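Local coordinates for protein probable 2-phosphosulfolactate phosphatase (Clostridium acetobutylicum, PDB 1VR0) that probably catalyses the magnesium-dependent hydrolysis of (2R)-O-phospho-3-sulfolactate to (2R)-3-sulfolactate and phosphate, at residues V35-L40 with V152-A157; R41-I46 with I130-V135; K55-V60 with K108-T113; D76-G81 with F91-S96. One frame throughout, in Å; residues are numbered along the deposited sequence.

Interaction 1: residues V35-L40 with V152-A157; sequences VVIDML and VVIVNA. With MG (magnesium ion), chain D; 3SL ((2R)-3-sulfolactic acid), chain E.
Val152 meets Val35 through a methyl pair, Val152 CG1 to Val35 CG2, and both side chains also rest on Ile145 of helix 138-148. The carbonyl of Val153 then takes the amide of Val35, N to O 2.9 Å. Ile154 lies beside Val35 on the same face of the sheet and reaches further along it: with CG2 anti to the backbone N, its CG2 comes 3.5 Å from Ile37 CD1, the two side chains crossing at a slant beneath helix 165-181. Val155 bonds with both its N and its O, to Val35 O and Ile37 N, in the regular alternation of parallel strands. These are neighbouring central strands of the mixed sheet, and 33-37 ends at the magnesium site. Asn156, paired with Ile37, accepts a hydrogen bond at OD1 from Ser171 OG. Ala157 N closes the ladder on Ile37 O at 2.8 Å, and Ala157 CB lies 3.7 Å from Asp38 OD1, the oxygen that binds magnesium at 2.1 Å together with Asp167, Gly158 O and two waters.

Interaction 2: residues R41-I46 with I130-V135; sequences RATSVI and ILIGSV. With 3SL ((2R)-3-sulfolactic acid), chain E.
Thr43 turns its two branches to different partners on segment 130-135. Thr43 OG1 sits between the backbone N and carbonyl carbon (chi1 54°) and donates to Gly133 O at 2.9 Å, tilted 22° from the carbonyl plane. Thr43 CG2 instead meets Ile132 CG2 at 3.7 Å, the two side chains slanting across each other. One turn on, Ile46 approaches the same methyl at about a right angle, its CG2 lying 4.1 Å from Ile132 CG2. Ser44 OG comes alongside Ser134 CB and accepts a hydrogen bond from a water that in turn accepts a weak one from Val135 N; Ser44 OG also bonds to Met39 O. Thr43 OG1 is gripped twice, because it accepts from Asp38 N as well. At the N-cap, Arg41 leads away to sulfolactate, Arg41 NE lying 3.0 Å from sulfonate O2S, while NH2 forms a salt bridge to Asp225. The first turn of the helix, 42-46, runs nearly perpendicular to strand residues 130-133, and Val45 and Ile46 also pack on Met112 of strand 109-113.

Interaction 3: residues K55-V60 with K108-T113; sequences KRVVPV and KTLIMT
Arg56 reaches across to Thr109 with most of its length. From CB, its CG takes the position between the backbone N and the carbonyl carbon (chi1 69°), 3.5 Å from Thr109 OG1 and close to the methyl CG2 of the same threonine. Arg56 CD runs on past this residue, about equally far from Thr109 OG1 (3.9 Å) and Thr109 CG2. There the chain bends at chi3, turning the guanidinium so that Thr109 OG1 lies at its edge: NH1 makes a weak hydrogen bond to this hydroxyl, 2.8 Å long but only 123° at the hydrogen. The stronger partner is on NE, which forms a salt bridge with Glu245. Segments 55-60 and 108-113 are parallel neighbours in the three-stranded sheet, with 109-113 in the middle and 77-81 beyond it. Arg56 O, Val58 N, Val58 O and Val60 N bond in turn to Leu110 N, Leu110 O, Met112 N and Met112 O. On the Arg56 face, Val58 and Ile111 lie side by side, Ile111 CD1 3.8 Å from Val58 CB. On the other face Val57 stands next to Leu110, and its CG1 meets Met112 CG at 3.5 Å, beneath helix 42-51. At the far end Thr113 OG1 donates to Val60 O at 2.9 Å, from well above the carbonyl plane, and also bonds to Arg83.

Interaction 4: residues D76-G81 with F91-S96; sequences DAILGG and FDFSNS. With 3SL ((2R)-3-sulfolactic acid), chain E.
The sulfolactate pocket receives Asn95 from a loop, 91-96, that packs against strand 77-81 at a slant and carries this residue to the ligand. Leu79 and Phe91 cross at about a right angle: Leu79 CB sits over one face of the ring, 3.9 Å from its centroid and 19° off the normal, a CH-pi contact displaced toward the rim. The ring edge is turned to the backbone, with Gly80 O 3.4 Å from Phe91 CE2. Leu79 O is held by two amides, Asp92 N and Phe93 N, the latter at 2.9 Å in the carbonyl plane. Asp92 returns the grip, since its CG, anti to the carbonyl carbon, brings OD2 to Leu79 N at 2.9 Å on the anti side of the carboxylate. Strand 77-81 is an outer strand of the three-stranded parallel sheet, bonded to 109-113 along one edge; the loop covers its other edge without forming a regular strand. Further on, Gly81 N bonds to Ser94 O at 3.2 Å from well above that carbonyl plane, and one water donates to both Gly81 O and Phe93 O. Ile78 CD1 approaches Phe93 CE2 obliquely. Level with Gly81, and with chi1 at -152°, Asn95 CG points roughly away from the backbone N, and Asn95 ND2 donates to sulfonate O3S of sulfolactate, 2.9 Å away at an angle of 154°.

In the fold
Interactions 1, 2 and 4 all reach the sulfolactate, from different parts of the fold. Interactions 1 and 2 adjoin, their centres 8 Å apart: Val36 O lies 3.6 Å from Thr43 CG2, where the strand that leads to the metal site packs against the start of helix 42-51. Interactions 3 and 4 share the three-stranded sheet, where Thr109 O is 2.8 Å from Ile78 N. Helix 42-51 bridges the seven-stranded mixed sheet and the three-stranded parallel sheet, for Val45 CG1 packs 3.4 Å from Met112 CE and Arg41 sits against Asn95, and both Arg41 and Asn95 bond to the sulfonate. Interactions 1 and 3, with centres about 18 Å apart, do not touch.

Interaction 1: residues V35-L40 with V152-A157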
loop_
_atom_site.group_PDB
_atom_site.type_symbol
_atom_site.label_atom_id
_atom_site.label_comp_id
_atom_site.label_asym_id
_atom_site.label_seq_id
_atom_site.Cartn_x
_atom_site.Cartn_y
_atom_site.Cartn_z
ATOM N N VAL A 35 -10.525 -5.998 -10.234
ATOM C CA VAL A 35 -10.795 -7.222 -9.532
ATOM C C VAL A 35 -10.932 -6.880 -8.051
ATOM O O VAL A 35 -9.985 -6.433 -7.433
ATOM C CB VAL A 35 -9.652 -8.203 -9.727
ATOM C CG1 VAL A 35 -9.887 -9.473 -8.918
ATOM C CG2 VAL A 35 -9.461 -8.518 -11.225
ATOM N N VAL A 36 -12.118 -7.057 -7.491
ATOM C CA VAL A 36 -12.336 -6.707 -6.102
ATOM C C VAL A 36 -12.102 -7.931 -5.207
ATOM O O VAL A 36 -12.614 -9.033 -5.471
ATOM C CB VAL A 36 -13.719 -6.125 -5.887
ATOM C CG1 VAL A 36 -13.908 -5.809 -4.434
ATOM C CG2 VAL A 36 -13.910 -4.863 -6.733
ATOM N N ILE A 37 -11.326 -7.729 -4.145
ATOM C CA ILE A 37 -11.008 -8.799 -3.200
ATOM C C ILE A 37 -11.349 -8.437 -1.754
ATOM O O ILE A 37 -10.888 -7.437 -1.224
ATOM C CB ILE A 37 -9.536 -9.214 -3.355
ATOM C CG1 ILE A 37 -9.353 -9.843 -4.743
ATOM C CG2 ILE A 37 -9.136 -10.242 -2.334
ATOM C CD1 ILE A 37 -7.923 -9.933 -5.165
ATOM N N ASP A 38 -12.194 -9.254 -1.140
ATOM C CA ASP A 38 -12.428 -9.207 0.318
ATOM C C ASP A 38 -12.553 -10.674 0.776
ATOM O O ASP A 38 -13.648 -11.165 1.030
ATOM C CB ASP A 38 -13.698 -8.395 0.640
ATOM C CG ASP A 38 -13.879 -8.140 2.123
ATOM O OD1 ASP A 38 -12.894 -7.796 2.784
ATOM O OD2 ASP A 38 -15.003 -8.253 2.669
HETATM N N MSE A 39 -11.438 -11.391 0.855
HETATM C CA MSE A 39 -11.520 -12.858 0.950
HETATM C C MSE A 39 -12.078 -13.362 2.276
HETATM O O MSE A 39 -12.626 -14.486 2.351
HETATM C CB MSE A 39 -10.174 -13.521 0.659
HETATM C CG MSE A 39 -9.081 -13.080 1.579
HETATM SE SE MSE A 39 -7.613 -14.394 1.765
HETATM C CE MSE A 39 -8.667 -15.975 2.247
ATOM N N LEU A 40 -11.948 -12.545 3.316
ATOM C CA LEU A 40 -12.485 -12.917 4.622
ATOM C C LEU A 40 -13.443 -11.839 5.023
ATOM O O LEU A 40 -13.073 -10.985 5.855
ATOM C CB LEU A 40 -11.364 -13.035 5.664
ATOM C CG LEU A 40 -10.522 -14.295 5.468
ATOM C CD1 LEU A 40 -9.274 -14.327 6.381
ATOM C CD2 LEU A 40 -11.333 -15.547 5.666
ATOM N N VAL A 152 -5.252 -4.048 -15.747
ATOM C CA VAL A 152 -5.889 -4.587 -14.575
ATOM C C VAL A 152 -5.550 -3.770 -13.355
ATOM O O VAL A 152 -4.436 -3.316 -13.210
ATOM C CB VAL A 152 -5.434 -6.029 -14.342
ATOM C CG1 VAL A 152 -6.041 -6.602 -13.089
ATOM C CG2 VAL A 152 -5.851 -6.869 -15.523
ATOM N N VAL A 153 -6.528 -3.589 -12.478
ATOM C CA VAL A 153 -6.242 -3.117 -11.146
ATOM C C VAL A 153 -6.912 -4.071 -10.166
ATOM O O VAL A 153 -8.077 -4.400 -10.289
ATOM C CB VAL A 153 -6.643 -1.640 -10.920
ATOM C CG1 VAL A 153 -8.094 -1.414 -11.199
ATOM C CG2 VAL A 153 -6.357 -1.235 -9.496
ATOM N N ILE A 154 -6.143 -4.541 -9.195
ATOM C CA ILE A 154 -6.662 -5.423 -8.154
ATOM C C ILE A 154 -6.978 -4.593 -6.940
ATOM O O ILE A 154 -6.101 -3.999 -6.323
ATOM C CB ILE A 154 -5.668 -6.531 -7.886
ATOM C CG1 ILE A 154 -5.627 -7.410 -9.130
ATOM C CG2 ILE A 154 -6.121 -7.394 -6.733
ATOM C CD1 ILE A 154 -4.489 -8.336 -9.110
ATOM N N VAL A 155 -8.266 -4.499 -6.643
ATOM C CA VAL A 155 -8.760 -3.585 -5.614
ATOM C C VAL A 155 -8.966 -4.383 -4.336
ATOM O O VAL A 155 -9.934 -5.108 -4.224
ATOM C CB VAL A 155 -10.076 -2.918 -6.047
ATOM C CG1 VAL A 155 -10.547 -1.894 -5.017
ATOM C CG2 VAL A 155 -9.927 -2.274 -7.402
ATOM N N ASN A 156 -8.018 -4.293 -3.409
ATOM C CA ASN A 156 -8.177 -4.889 -2.084
ATOM C C ASN A 156 -9.205 -4.095 -1.290
ATOM O O ASN A 156 -9.145 -2.879 -1.263
ATOM C CB ASN A 156 -6.839 -4.855 -1.327
ATOM C CG ASN A 156 -5.787 -5.734 -1.972
ATOM O OD1 ASN A 156 -5.817 -5.961 -3.170
ATOM N ND2 ASN A 156 -4.889 -6.263 -1.179
ATOM N N ALA A 157 -10.162 -4.759 -0.663
ATOM C CA ALA A 157 -11.100 -4.045 0.212
ATOM C C ALA A 157 -10.361 -3.607 1.477
ATOM O O ALA A 157 -10.621 -2.539 2.018
ATOM C CB ALA A 157 -12.277 -4.899 0.556
HETATM MG MG MG D . -10.931 -7.530 3.628
HETATM O O11 3SL E . -14.752 -6.946 10.638
HETATM C C1 3SL E . -15.061 -8.131 10.405
HETATM O O12 3SL E . -14.806 -9.108 11.155
HETATM C C2 3SL E . -15.787 -8.376 9.136
HETATM O O2 3SL E . -15.184 -7.548 8.144
HETATM C C3 3SL E . -15.690 -9.857 8.830
HETATM S S 3SL E . -16.250 -10.211 7.306
HETATM O O3S 3SL E . -17.622 -10.742 7.391
HETATM O O1S 3SL E . -16.010 -9.131 6.289
HETATM O O2S 3SL E . -15.518 -11.396 6.843
HETATM O O HOH W 1 -10.651 -10.050 3.488
HETATM O O HOH W 2 -9.976 -8.083 5.846
#

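Interaction 2: residues R41-I46 with I130-V135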
loop_
_atom_site.group_PDB
_atom_site.type_symbol
_atom_site.label_atom_id
_atom_site.label_comp_id
_atom_site.label_asym_id
_atom_site.label_seq_id
_atom_site.Cartn_x
_atom_site.Cartn_y
_atom_site.Cartn_z
ATOM N N ARG A 41 -14.685 -11.858 4.507
ATOM C CA ARG A 41 -15.311 -12.983 3.799
ATOM C C ARG A 41 -16.207 -12.607 2.625
ATOM O O ARG A 41 -16.651 -13.507 1.903
ATOM C CB ARG A 41 -16.170 -13.815 4.769
ATOM C CG ARG A 41 -15.405 -14.519 5.889
ATOM C CD ARG A 41 -16.346 -15.002 6.982
ATOM N NE ARG A 41 -16.920 -13.891 7.758
ATOM C CZ ARG A 41 -17.965 -13.993 8.582
ATOM N NH1 ARG A 41 -18.407 -12.933 9.233
ATOM N NH2 ARG A 41 -18.572 -15.151 8.774
ATOM N N ALA A 42 -16.454 -11.318 2.397
ATOM C CA ALA A 42 -17.489 -10.879 1.417
ATOM C C ALA A 42 -17.364 -11.456 -0.002
ATOM O O ALA A 42 -18.349 -11.913 -0.545
ATOM C CB ALA A 42 -17.591 -9.364 1.333
ATOM N N THR A 43 -16.177 -11.437 -0.604
ATOM C CA THR A 43 -16.055 -11.946 -1.953
ATOM C C THR A 43 -16.011 -13.456 -1.984
ATOM O O THR A 43 -16.290 -14.045 -3.024
ATOM C CB THR A 43 -14.863 -11.388 -2.719
ATOM O OG1 THR A 43 -13.652 -11.594 -1.989
ATOM C CG2 THR A 43 -15.073 -9.929 -2.953
ATOM N N SER A 44 -15.670 -14.085 -0.857
ATOM C CA SER A 44 -15.796 -15.538 -0.736
ATOM C C SER A 44 -17.269 -15.931 -0.652
ATOM O O SER A 44 -17.663 -16.963 -1.202
ATOM C CB SER A 44 -15.024 -16.051 0.475
ATOM O OG SER A 44 -13.649 -15.810 0.260
ATOM N N VAL A 45 -18.063 -15.095 0.019
ATOM C CA VAL A 45 -19.500 -15.295 0.070
ATOM C C VAL A 45 -20.119 -15.114 -1.333
ATOM O O VAL A 45 -20.788 -15.989 -1.858
ATOM C CB VAL A 45 -20.183 -14.344 1.070
ATOM C CG1 VAL A 45 -21.630 -14.264 0.781
ATOM C CG2 VAL A 45 -19.944 -14.798 2.523
ATOM N N ILE A 46 -19.884 -13.984 -1.947
ATOM C CA ILE A 46 -20.462 -13.727 -3.250
ATOM C C ILE A 46 -20.141 -14.867 -4.238
ATOM O O ILE A 46 -21.032 -15.365 -4.926
ATOM C CB ILE A 46 -19.999 -12.388 -3.807
ATOM C CG1 ILE A 46 -20.617 -11.262 -2.986
ATOM C CG2 ILE A 46 -20.398 -12.243 -5.269
ATOM C CD1 ILE A 46 -19.760 -10.048 -2.900
ATOM N N ILE A 130 -15.924 -4.969 -13.681
ATOM C CA ILE A 130 -15.658 -5.279 -12.276
ATOM C C ILE A 130 -15.829 -6.780 -12.005
ATOM O O ILE A 130 -16.937 -7.298 -12.034
ATOM C CB ILE A 130 -16.578 -4.532 -11.297
ATOM C CG1 ILE A 130 -16.429 -3.016 -11.429
ATOM C CG2 ILE A 130 -16.270 -4.990 -9.847
ATOM C CD1 ILE A 130 -17.395 -2.403 -12.348
ATOM N N LEU A 131 -14.734 -7.456 -11.707
ATOM C CA LEU A 131 -14.746 -8.877 -11.373
ATOM C C LEU A 131 -14.702 -9.108 -9.887
ATOM O O LEU A 131 -14.137 -8.325 -9.147
ATOM C CB LEU A 131 -13.531 -9.575 -11.985
ATOM C CG LEU A 131 -13.352 -9.408 -13.494
ATOM C CD1 LEU A 131 -12.112 -10.175 -13.955
ATOM C CD2 LEU A 131 -14.595 -9.879 -14.278
ATOM N N ILE A 132 -15.277 -10.206 -9.436
ATOM C CA ILE A 132 -15.250 -10.523 -8.020
ATOM C C ILE A 132 -14.298 -11.669 -7.830
ATOM O O ILE A 132 -14.490 -12.713 -8.420
ATOM C CB ILE A 132 -16.627 -10.934 -7.492
ATOM C CG1 ILE A 132 -17.654 -9.813 -7.737
ATOM C CG2 ILE A 132 -16.519 -11.280 -6.039
ATOM C CD1 ILE A 132 -17.243 -8.423 -7.210
ATOM N N GLY A 133 -13.272 -11.465 -7.008
ATOM C CA GLY A 133 -12.235 -12.460 -6.836
ATOM C C GLY A 133 -12.001 -12.878 -5.408
ATOM O O GLY A 133 -12.297 -12.154 -4.460
ATOM N N SER A 134 -11.464 -14.081 -5.270
ATOM C CA SER A 134 -11.225 -14.691 -3.965
ATOM C C SER A 134 -10.232 -15.791 -4.210
ATOM O O SER A 134 -9.930 -16.119 -5.378
ATOM C CB SER A 134 -12.532 -15.273 -3.418
ATOM O OG SER A 134 -13.063 -16.309 -4.263
ATOM N N VAL A 135 -9.765 -16.418 -3.142
ATOM C CA VAL A 135 -8.925 -17.618 -3.307
ATOM C C VAL A 135 -9.682 -18.713 -4.042
ATOM O O VAL A 135 -9.119 -19.437 -4.868
ATOM C CB VAL A 135 -8.394 -18.158 -1.937
ATOM C CG1 VAL A 135 -7.452 -19.343 -2.127
ATOM C CG2 VAL A 135 -7.658 -17.081 -1.219
HETATM O O11 3SL E . -14.752 -6.946 10.638
HETATM C C1 3SL E . -15.061 -8.131 10.405
HETATM O O12 3SL E . -14.806 -9.108 11.155
HETATM C C2 3SL E . -15.787 -8.376 9.136
HETATM O O2 3SL E . -15.184 -7.548 8.144
HETATM C C3 3SL E . -15.690 -9.857 8.830
HETATM S S 3SL E . -16.250 -10.211 7.306
HETATM O O3S 3SL E . -17.622 -10.742 7.391
HETATM O O1S 3SL E . -16.010 -9.131 6.289
HETATM O O2S 3SL E . -15.518 -11.396 6.843
HETATM O O HOH W 3 -11.381 -17.050 -0.802
#

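Interaction 3: residues K55-V60 with K108-T113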
loop_
_atom_site.group_PDB
_atom_site.type_symbol
_atom_site.label_atom_id
_atom_site.label_comp_id
_atom_site.label_asym_id
_atom_site.label_seq_id
_atom_site.Cartn_x
_atom_site.Cartn_y
_atom_site.Cartn_z
ATOM N N LYS A 55 -29.334 -16.275 -7.994
ATOM C CA LYS A 55 -29.640 -15.554 -9.228
ATOM C C LYS A 55 -28.822 -14.297 -9.380
ATOM O O LYS A 55 -28.300 -14.008 -10.455
ATOM C CB LYS A 55 -31.088 -15.138 -9.289
ATOM C CG LYS A 55 -31.383 -14.266 -10.508
ATOM C CD LYS A 55 -32.852 -14.370 -10.924
ATOM C CE LYS A 55 -33.101 -13.588 -12.194
ATOM N NZ LYS A 55 -34.285 -14.126 -12.857
ATOM N N ARG A 56 -28.772 -13.510 -8.316
ATOM C CA ARG A 56 -27.970 -12.305 -8.322
ATOM C C ARG A 56 -27.627 -11.883 -6.917
ATOM O O ARG A 56 -28.331 -12.226 -5.981
ATOM C CB ARG A 56 -28.725 -11.173 -9.025
ATOM C CG ARG A 56 -29.953 -10.659 -8.258
ATOM C CD ARG A 56 -30.480 -9.367 -8.869
ATOM N NE ARG A 56 -31.143 -9.554 -10.150
ATOM C CZ ARG A 56 -32.409 -9.937 -10.278
ATOM N NH1 ARG A 56 -33.161 -10.190 -9.216
ATOM N NH2 ARG A 56 -32.930 -10.082 -11.483
ATOM N N VAL A 57 -26.545 -11.126 -6.787
ATOM C CA VAL A 57 -26.214 -10.456 -5.544
ATOM C C VAL A 57 -26.303 -8.958 -5.781
ATOM O O VAL A 57 -25.737 -8.464 -6.734
ATOM C CB VAL A 57 -24.786 -10.774 -5.057
ATOM C CG1 VAL A 57 -24.526 -10.040 -3.768
ATOM C CG2 VAL A 57 -24.572 -12.285 -4.866
ATOM N N VAL A 58 -27.002 -8.242 -4.895
ATOM C CA VAL A 58 -27.091 -6.789 -4.943
ATOM C C VAL A 58 -26.373 -6.213 -3.706
ATOM O O VAL A 58 -26.924 -6.242 -2.609
ATOM C CB VAL A 58 -28.542 -6.327 -4.901
ATOM C CG1 VAL A 58 -28.610 -4.791 -4.959
ATOM C CG2 VAL A 58 -29.357 -6.972 -5.990
ATOM N N PRO A 59 -25.134 -5.699 -3.879
ATOM C CA PRO A 59 -24.397 -5.068 -2.808
ATOM C C PRO A 59 -24.855 -3.633 -2.532
ATOM O O PRO A 59 -25.046 -2.850 -3.440
ATOM C CB PRO A 59 -22.965 -5.072 -3.342
ATOM C CG PRO A 59 -23.093 -4.999 -4.756
ATOM C CD PRO A 59 -24.354 -5.706 -5.124
ATOM N N VAL A 60 -25.054 -3.313 -1.263
ATOM C CA VAL A 60 -25.433 -1.970 -0.843
ATOM C C VAL A 60 -24.567 -1.506 0.348
ATOM O O VAL A 60 -23.870 -2.299 1.007
ATOM C CB VAL A 60 -26.916 -1.892 -0.494
ATOM C CG1 VAL A 60 -27.760 -2.343 -1.684
ATOM C CG2 VAL A 60 -27.255 -2.700 0.758
ATOM N N LYS A 108 -32.541 -17.280 -5.778
ATOM C CA LYS A 108 -32.852 -16.141 -4.943
ATOM C C LYS A 108 -31.987 -14.917 -5.275
ATOM O O LYS A 108 -31.009 -15.004 -6.024
ATOM C CB LYS A 108 -32.811 -16.562 -3.474
ATOM C CG LYS A 108 -34.072 -17.401 -3.183
ATOM C CD LYS A 108 -34.105 -18.005 -1.829
ATOM C CE LYS A 108 -35.491 -18.590 -1.514
ATOM N NZ LYS A 108 -36.458 -17.516 -1.172
ATOM N N THR A 109 -32.423 -13.768 -4.767
ATOM C CA THR A 109 -31.716 -12.500 -4.922
ATOM C C THR A 109 -31.134 -12.086 -3.562
ATOM O O THR A 109 -31.862 -11.811 -2.629
ATOM C CB THR A 109 -32.678 -11.397 -5.426
ATOM O OG1 THR A 109 -32.953 -11.586 -6.811
ATOM C CG2 THR A 109 -32.095 -10.012 -5.226
ATOM N N LEU A 110 -29.820 -12.037 -3.471
ATOM C CA LEU A 110 -29.134 -11.773 -2.215
ATOM C C LEU A 110 -28.793 -10.293 -2.083
ATOM O O LEU A 110 -27.920 -9.783 -2.784
ATOM C CB LEU A 110 -27.879 -12.630 -2.167
ATOM C CG LEU A 110 -26.939 -12.471 -1.003
ATOM C CD1 LEU A 110 -27.648 -12.628 0.338
ATOM C CD2 LEU A 110 -25.896 -13.508 -1.180
ATOM N N ILE A 111 -29.508 -9.605 -1.203
ATOM C CA ILE A 111 -29.199 -8.235 -0.867
ATOM C C ILE A 111 -28.149 -8.296 0.252
ATOM O O ILE A 111 -28.383 -8.870 1.307
ATOM C CB ILE A 111 -30.415 -7.467 -0.341
ATOM C CG1 ILE A 111 -31.660 -7.636 -1.227
ATOM C CG2 ILE A 111 -30.101 -6.005 -0.189
ATOM C CD1 ILE A 111 -31.477 -7.361 -2.705
HETATM N N MSE A 112 -26.979 -7.720 0.024
HETATM C CA MSE A 112 -25.996 -7.660 1.092
HETATM C C MSE A 112 -25.261 -6.359 1.271
HETATM O O MSE A 112 -25.047 -5.594 0.330
HETATM C CB MSE A 112 -24.970 -8.789 0.993
HETATM C CG MSE A 112 -24.398 -9.087 -0.357
HETATM SE SE MSE A 112 -22.829 -10.383 -0.278
HETATM C CE MSE A 112 -23.240 -11.383 1.541
ATOM N N THR A 113 -24.880 -6.140 2.520
ATOM C CA THR A 113 -24.077 -5.020 2.906
ATOM C C THR A 113 -23.055 -5.545 3.899
ATOM O O THR A 113 -23.398 -6.310 4.809
ATOM C CB THR A 113 -24.936 -3.890 3.498
ATOM O OG1 THR A 113 -24.085 -2.805 3.849
ATOM C CG2 THR A 113 -25.742 -4.329 4.720
#

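Interaction 4: residues D76-G81 with F91-S96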
loop_
_atom_site.group_PDB
_atom_site.type_symbol
_atom_site.label_atom_id
_atom_site.label_comp_id
_atom_site.label_asym_id
_atom_site.label_seq_id
_atom_site.Cartn_x
_atom_site.Cartn_y
_atom_site.Cartn_z
ATOM N N ASP A 76 -38.441 -13.443 -3.570
ATOM C CA ASP A 76 -37.185 -14.153 -3.847
ATOM C C ASP A 76 -35.934 -13.507 -3.273
ATOM O O ASP A 76 -34.824 -13.990 -3.548
ATOM C CB ASP A 76 -36.971 -14.277 -5.376
ATOM C CG ASP A 76 -37.939 -15.226 -6.019
ATOM O OD1 ASP A 76 -38.076 -16.370 -5.496
ATOM O OD2 ASP A 76 -38.570 -14.806 -7.021
ATOM N N ALA A 77 -36.113 -12.413 -2.528
ATOM C CA ALA A 77 -35.010 -11.652 -1.957
ATOM C C ALA A 77 -34.643 -12.210 -0.610
ATOM O O ALA A 77 -35.517 -12.579 0.133
ATOM C CB ALA A 77 -35.406 -10.198 -1.803
ATOM N N ILE A 78 -33.355 -12.273 -0.308
ATOM C CA ILE A 78 -32.874 -12.585 1.028
ATOM C C ILE A 78 -31.837 -11.542 1.483
ATOM O O ILE A 78 -31.173 -10.910 0.654
ATOM C CB ILE A 78 -32.265 -14.004 1.096
ATOM C CG1 ILE A 78 -31.155 -14.196 0.057
ATOM C CG2 ILE A 78 -33.343 -15.067 0.873
ATOM C CD1 ILE A 78 -30.485 -15.567 0.132
ATOM N N LEU A 79 -31.705 -11.377 2.799
ATOM C CA LEU A 79 -30.805 -10.382 3.403
ATOM C C LEU A 79 -29.605 -11.040 4.080
ATOM O O LEU A 79 -29.761 -11.812 5.021
ATOM C CB LEU A 79 -31.567 -9.566 4.459
ATOM C CG LEU A 79 -32.539 -8.502 3.957
ATOM C CD1 LEU A 79 -33.413 -8.029 5.074
ATOM C CD2 LEU A 79 -31.791 -7.326 3.354
ATOM N N GLY A 80 -28.412 -10.700 3.629
ATOM C CA GLY A 80 -27.175 -11.168 4.275
ATOM C C GLY A 80 -26.075 -10.119 4.375
ATOM O O GLY A 80 -26.236 -8.998 3.921
ATOM N N GLY A 81 -24.954 -10.517 4.971
ATOM C CA GLY A 81 -23.799 -9.636 5.231
ATOM C C GLY A 81 -23.460 -9.540 6.703
ATOM O O GLY A 81 -23.764 -10.427 7.485
ATOM N N PHE A 91 -31.793 -9.690 9.608
ATOM C CA PHE A 91 -31.323 -10.279 8.337
ATOM C C PHE A 91 -31.547 -11.781 8.348
ATOM O O PHE A 91 -31.814 -12.361 9.389
ATOM C CB PHE A 91 -29.824 -9.971 8.077
ATOM C CG PHE A 91 -29.562 -8.633 7.424
ATOM C CD1 PHE A 91 -30.388 -7.534 7.651
ATOM C CD2 PHE A 91 -28.490 -8.477 6.587
ATOM C CE1 PHE A 91 -30.140 -6.307 7.042
ATOM C CE2 PHE A 91 -28.235 -7.241 5.960
ATOM C CZ PHE A 91 -29.069 -6.162 6.194
ATOM N N ASP A 92 -31.427 -12.398 7.179
ATOM C CA ASP A 92 -31.668 -13.830 7.031
ATOM C C ASP A 92 -30.394 -14.618 7.298
ATOM O O ASP A 92 -30.427 -15.661 7.954
ATOM C CB ASP A 92 -32.218 -14.121 5.627
ATOM C CG ASP A 92 -33.548 -13.439 5.381
ATOM O OD1 ASP A 92 -34.452 -13.625 6.211
ATOM O OD2 ASP A 92 -33.698 -12.695 4.396
ATOM N N PHE A 93 -29.276 -14.106 6.795
ATOM C CA PHE A 93 -28.008 -14.764 6.946
ATOM C C PHE A 93 -26.934 -13.776 7.313
ATOM O O PHE A 93 -27.119 -12.554 7.287
ATOM C CB PHE A 93 -27.653 -15.515 5.660
ATOM C CG PHE A 93 -28.673 -16.523 5.292
ATOM C CD1 PHE A 93 -28.842 -17.673 6.092
ATOM C CD2 PHE A 93 -29.529 -16.308 4.226
ATOM C CE1 PHE A 93 -29.855 -18.628 5.817
ATOM C CE2 PHE A 93 -30.540 -17.238 3.940
ATOM C CZ PHE A 93 -30.698 -18.416 4.756
ATOM N N SER A 94 -25.795 -14.343 7.669
ATOM C CA SER A 94 -24.660 -13.597 8.147
ATOM C C SER A 94 -23.704 -13.523 6.984
ATOM O O SER A 94 -24.169 -13.444 5.852
ATOM C CB SER A 94 -24.128 -14.303 9.394
ATOM O OG SER A 94 -22.764 -14.127 9.547
ATOM N N ASN A 95 -22.398 -13.503 7.238
ATOM C CA ASN A 95 -21.407 -13.404 6.161
ATOM C C ASN A 95 -20.464 -14.624 6.097
ATOM O O ASN A 95 -19.327 -14.536 5.651
ATOM C CB ASN A 95 -20.627 -12.076 6.246
ATOM C CG ASN A 95 -20.137 -11.639 4.908
ATOM O OD1 ASN A 95 -20.910 -11.619 3.962
ATOM N ND2 ASN A 95 -18.857 -11.347 4.784
ATOM N N SER A 96 -20.990 -15.768 6.512
ATOM C CA SER A 96 -20.289 -17.036 6.390
ATOM C C SER A 96 -20.645 -17.663 5.071
ATOM O O SER A 96 -21.803 -17.864 4.812
ATOM C CB SER A 96 -20.722 -17.996 7.485
ATOM O OG SER A 96 -20.259 -19.277 7.146
HETATM O O11 3SL E . -14.752 -6.946 10.638
HETATM C C1 3SL E . -15.061 -8.131 10.405
HETATM O O12 3SL E . -14.806 -9.108 11.155
HETATM C C2 3SL E . -15.787 -8.376 9.136
HETATM O O2 3SL E . -15.184 -7.548 8.144
HETATM C C3 3SL E . -15.690 -9.857 8.830
HETATM S S 3SL E . -16.250 -10.211 7.306
HETATM O O3S 3SL E . -17.622 -10.742 7.391
HETATM O O1S 3SL E . -16.010 -9.131 6.289
HETATM O O2S 3SL E . -15.518 -11.396 6.843
HETATM O O HOH W 4 -26.348 -10.240 8.500
#